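Local coordinates for protein colicin-D (Escherichia coli, PDB 5ZNM) that kills Escherichia coli and closely related bacteria as a plasmid-encoded toxin, inhibiting protein synthesis through the tRNase domain that follows its central domain, at residues N25-Y30 with R187-G192. Numbering follows the deposited sequence.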
ATOM      1  N   ASN A  25     -15.962 -14.866 -11.149  1.00 19.85           N
ATOM      2  CA  ASN A  25     -17.251 -14.201 -11.250  1.00 21.33           C
ATOM      3  C   ASN A  25     -17.094 -12.758 -10.812  1.00 26.99           C
ATOM      4  O   ASN A  25     -16.378 -12.473  -9.850  1.00 26.83           O
ATOM      5  CB  ASN A  25     -18.311 -14.863 -10.363  1.00 22.33           C
ATOM      6  CG  ASN A  25     -18.713 -16.225 -10.858  1.00 30.07           C
ATOM      7  OD1 ASN A  25     -19.458 -16.332 -11.828  1.00 26.39           O
ATOM      8  ND2 ASN A  25     -18.240 -17.284 -10.182  1.00 21.62           N
ATOM      9  N   GLN A  26     -17.787 -11.851 -11.491  1.00 24.92           N
ATOM     10  CA  GLN A  26     -17.737 -10.473 -11.049  1.00 26.75           C
ATOM     11  C   GLN A  26     -18.390 -10.357  -9.668  1.00 19.29           C
ATOM     12  O   GLN A  26     -19.291 -11.128  -9.339  1.00 26.02           O
ATOM     13  CB  GLN A  26     -18.434  -9.568 -12.055  1.00 34.73           C
ATOM     14  CG  GLN A  26     -19.925  -9.575 -11.978  1.00 36.59           C
ATOM     15  CD  GLN A  26     -20.532  -8.532 -12.885  1.00 49.50           C
ATOM     16  OE1 GLN A  26     -19.814  -7.780 -13.547  1.00 60.20           O
ATOM     17  NE2 GLN A  26     -21.858  -8.475 -12.920  1.00 47.47           N
ATOM     18  N   PRO A  27     -17.921  -9.428  -8.832  1.00 26.44           N
ATOM     19  CA  PRO A  27     -18.514  -9.280  -7.505  1.00 25.60           C
ATOM     20  C   PRO A  27     -20.000  -8.986  -7.610  1.00 21.51           C
ATOM     21  O   PRO A  27     -20.446  -8.304  -8.547  1.00 19.78           O
ATOM     22  CB  PRO A  27     -17.757  -8.081  -6.913  1.00 24.64           C
ATOM     23  CG  PRO A  27     -16.536  -7.942  -7.727  1.00 29.65           C
ATOM     24  CD  PRO A  27     -16.834  -8.469  -9.075  1.00 26.92           C
ATOM     25  N   PRO A  28     -20.777  -9.429  -6.645  1.00 23.35           N
ATOM     26  CA  PRO A  28     -22.208  -9.116  -6.678  1.00 23.85           C
ATOM     27  C   PRO A  28     -22.489  -7.772  -6.030  1.00 22.59           C
ATOM     28  O   PRO A  28     -21.581  -7.099  -5.517  1.00 22.41           O
ATOM     29  CB  PRO A  28     -22.812 -10.270  -5.877  1.00 25.76           C
ATOM     30  CG  PRO A  28     -21.756 -10.501  -4.776  1.00 21.78           C
ATOM     31  CD  PRO A  28     -20.405 -10.167  -5.421  1.00 19.26           C
ATOM     32  N   VAL A  29     -23.735  -7.355  -6.064  1.00 22.78           N
ATOM     33  CA  VAL A  29     -24.211  -6.321  -5.161  1.00 22.32           C
ATOM     34  C   VAL A  29     -24.850  -7.032  -3.983  1.00 22.18           C
ATOM     35  O   VAL A  29     -25.302  -8.179  -4.083  1.00 21.94           O
ATOM     36  CB  VAL A  29     -25.187  -5.322  -5.830  1.00 25.38           C
ATOM     37  CG1 VAL A  29     -24.480  -4.590  -6.976  1.00 28.48           C
ATOM     38  CG2 VAL A  29     -26.413  -6.007  -6.324  1.00 24.17           C
ATOM     39  N   TYR A  30     -24.862  -6.359  -2.843  1.00 24.50           N
ATOM     40  CA  TYR A  30     -25.197  -6.997  -1.582  1.00 22.85           C
ATOM     41  C   TYR A  30     -26.473  -6.377  -1.050  1.00 23.36           C
ATOM     42  O   TYR A  30     -26.534  -5.164  -0.817  1.00 26.51           O
ATOM     43  CB  TYR A  30     -24.050  -6.854  -0.573  1.00 18.64           C
ATOM     44  CG  TYR A  30     -22.832  -7.627  -1.011  1.00 19.69           C
ATOM     45  CD1 TYR A  30     -21.927  -7.075  -1.911  1.00 22.55           C
ATOM     46  CD2 TYR A  30     -22.596  -8.920  -0.543  1.00 21.39           C
ATOM     47  CE1 TYR A  30     -20.816  -7.786  -2.339  1.00 14.78           C
ATOM     48  CE2 TYR A  30     -21.485  -9.643  -0.960  1.00 19.94           C
ATOM     49  CZ  TYR A  30     -20.600  -9.074  -1.853  1.00 17.12           C
ATOM     50  OH  TYR A  30     -19.510  -9.792  -2.262  1.00 19.77           O
ATOM     51  N   ARG A 187     -18.823 -19.376  -5.751  1.00 21.35           N
ATOM     52  CA  ARG A 187     -19.623 -18.270  -5.249  1.00 22.37           C
ATOM     53  C   ARG A 187     -20.766 -18.806  -4.400  1.00 26.62           C
ATOM     54  O   ARG A 187     -21.551 -19.647  -4.852  1.00 26.17           O
ATOM     55  CB  ARG A 187     -20.154 -17.425  -6.407  1.00 19.25           C
ATOM     56  CG  ARG A 187     -21.231 -16.401  -6.049  1.00 23.01           C
ATOM     57  CD  ARG A 187     -20.671 -15.194  -5.263  1.00 20.65           C
ATOM     58  NE  ARG A 187     -19.397 -14.685  -5.778  1.00 22.05           N
ATOM     59  CZ  ARG A 187     -19.263 -13.735  -6.706  1.00 23.08           C
ATOM     60  NH1 ARG A 187     -20.332 -13.182  -7.279  1.00 25.51           N
ATOM     61  NH2 ARG A 187     -18.051 -13.339  -7.073  1.00 22.84           N
ATOM     62  N   ASP A 188     -20.846 -18.322  -3.165  1.00 20.10           N
ATOM     63  CA  ASP A 188     -21.948 -18.623  -2.262  1.00 23.48           C
ATOM     64  C   ASP A 188     -23.047 -17.594  -2.513  1.00 25.46           C
ATOM     65  O   ASP A 188     -22.881 -16.409  -2.202  1.00 23.67           O
ATOM     66  CB  ASP A 188     -21.466 -18.588  -0.815  1.00 20.70           C
ATOM     67  CG  ASP A 188     -22.547 -18.986   0.177  1.00 29.43           C
ATOM     68  OD1 ASP A 188     -23.742 -19.004  -0.190  1.00 26.80           O
ATOM     69  OD2 ASP A 188     -22.198 -19.276   1.335  1.00 33.93           O
ATOM     70  N   THR A 189     -24.172 -18.044  -3.067  1.00 23.12           N
ATOM     71  CA  THR A 189     -25.245 -17.116  -3.397  1.00 24.97           C
ATOM     72  C   THR A 189     -25.929 -16.561  -2.156  1.00 26.87           C
ATOM     73  O   THR A 189     -26.601 -15.530  -2.243  1.00 30.54           O
ATOM     74  CB  THR A 189     -26.273 -17.790  -4.323  1.00 29.65           C
ATOM     75  OG1 THR A 189     -26.734 -19.016  -3.742  1.00 29.62           O
ATOM     76  CG2 THR A 189     -25.652 -18.114  -5.678  1.00 29.62           C
ATOM     77  N   ALA A 190     -25.775 -17.209  -1.004  1.00 25.90           N
ATOM     78  CA  ALA A 190     -26.404 -16.694   0.206  1.00 24.69           C
ATOM     79  C   ALA A 190     -25.622 -15.532   0.812  1.00 29.36           C
ATOM     80  O   ALA A 190     -26.224 -14.620   1.389  1.00 27.42           O
ATOM     81  CB  ALA A 190     -26.556 -17.809   1.238  1.00 25.14           C
ATOM     82  N   THR A 191     -24.296 -15.543   0.702  1.00 19.38           N
ATOM     83  CA  THR A 191     -23.478 -14.498   1.309  1.00 20.16           C
ATOM     84  C   THR A 191     -22.875 -13.532   0.310  1.00 21.36           C
ATOM     85  O   THR A 191     -22.452 -12.448   0.717  1.00 24.95           O
ATOM     86  CB  THR A 191     -22.311 -15.102   2.104  1.00 24.10           C
ATOM     87  OG1 THR A 191     -21.456 -15.842   1.210  1.00 22.90           O
ATOM     88  CG2 THR A 191     -22.805 -16.008   3.231  1.00 25.77           C
ATOM     89  N   GLY A 192     -22.760 -13.913  -0.959  1.00 19.06           N
ATOM     90  CA  GLY A 192     -21.982 -13.115  -1.886  1.00 22.69           C
ATOM     91  C   GLY A 192     -20.482 -13.224  -1.710  1.00 23.19           C
ATOM     92  O   GLY A 192     -19.750 -12.424  -2.294  1.00 22.70           O
TER
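Arg187 reaches from the end of strand 186-187 to the extended, proline-bearing linker between helices 3-22 and 32-42. Its CB points toward that linker and CG stands anti to the backbone N (chi1 168°); bends at the next two torsions then fold the chain so that the guanidinium arrives with its edge at the carbonyl of Gln26. NE turns back to a salt bridge with Asp194. Of its bonds to the linker, the one from NH1 to Gln26 O is the shortest, 3.1 Å, nearly straight at 161° and in the guanidinium plane. NH2 adds weak bonds to Gln26 O and to Asn25 O, both longer. The two faces are packed by aliphatic carbons: Pro28 CD lies over one, 3.5 Å from NH1, and Asn25 CB over the other, 3.6 Å from NH2. Pro28 CG also rests on Gly192 O at 3.7 Å. That same oxygen accepts a short bond from Tyr30 OH, 2.6 Å long, with the hydroxyl above the carbonyl plane; Thr191 O sits at the ring edge, 3.4 Å from Tyr30 CE2. Pro213, Val214 and Pro230 also pack against this buried tyrosine. Both anchors are side-chain donors gripping main-chain carbonyls, which ties the inter-helix linker to the turn leading into strand 194-198 of the central domain, while Asp194 probably balances the arginine's charge.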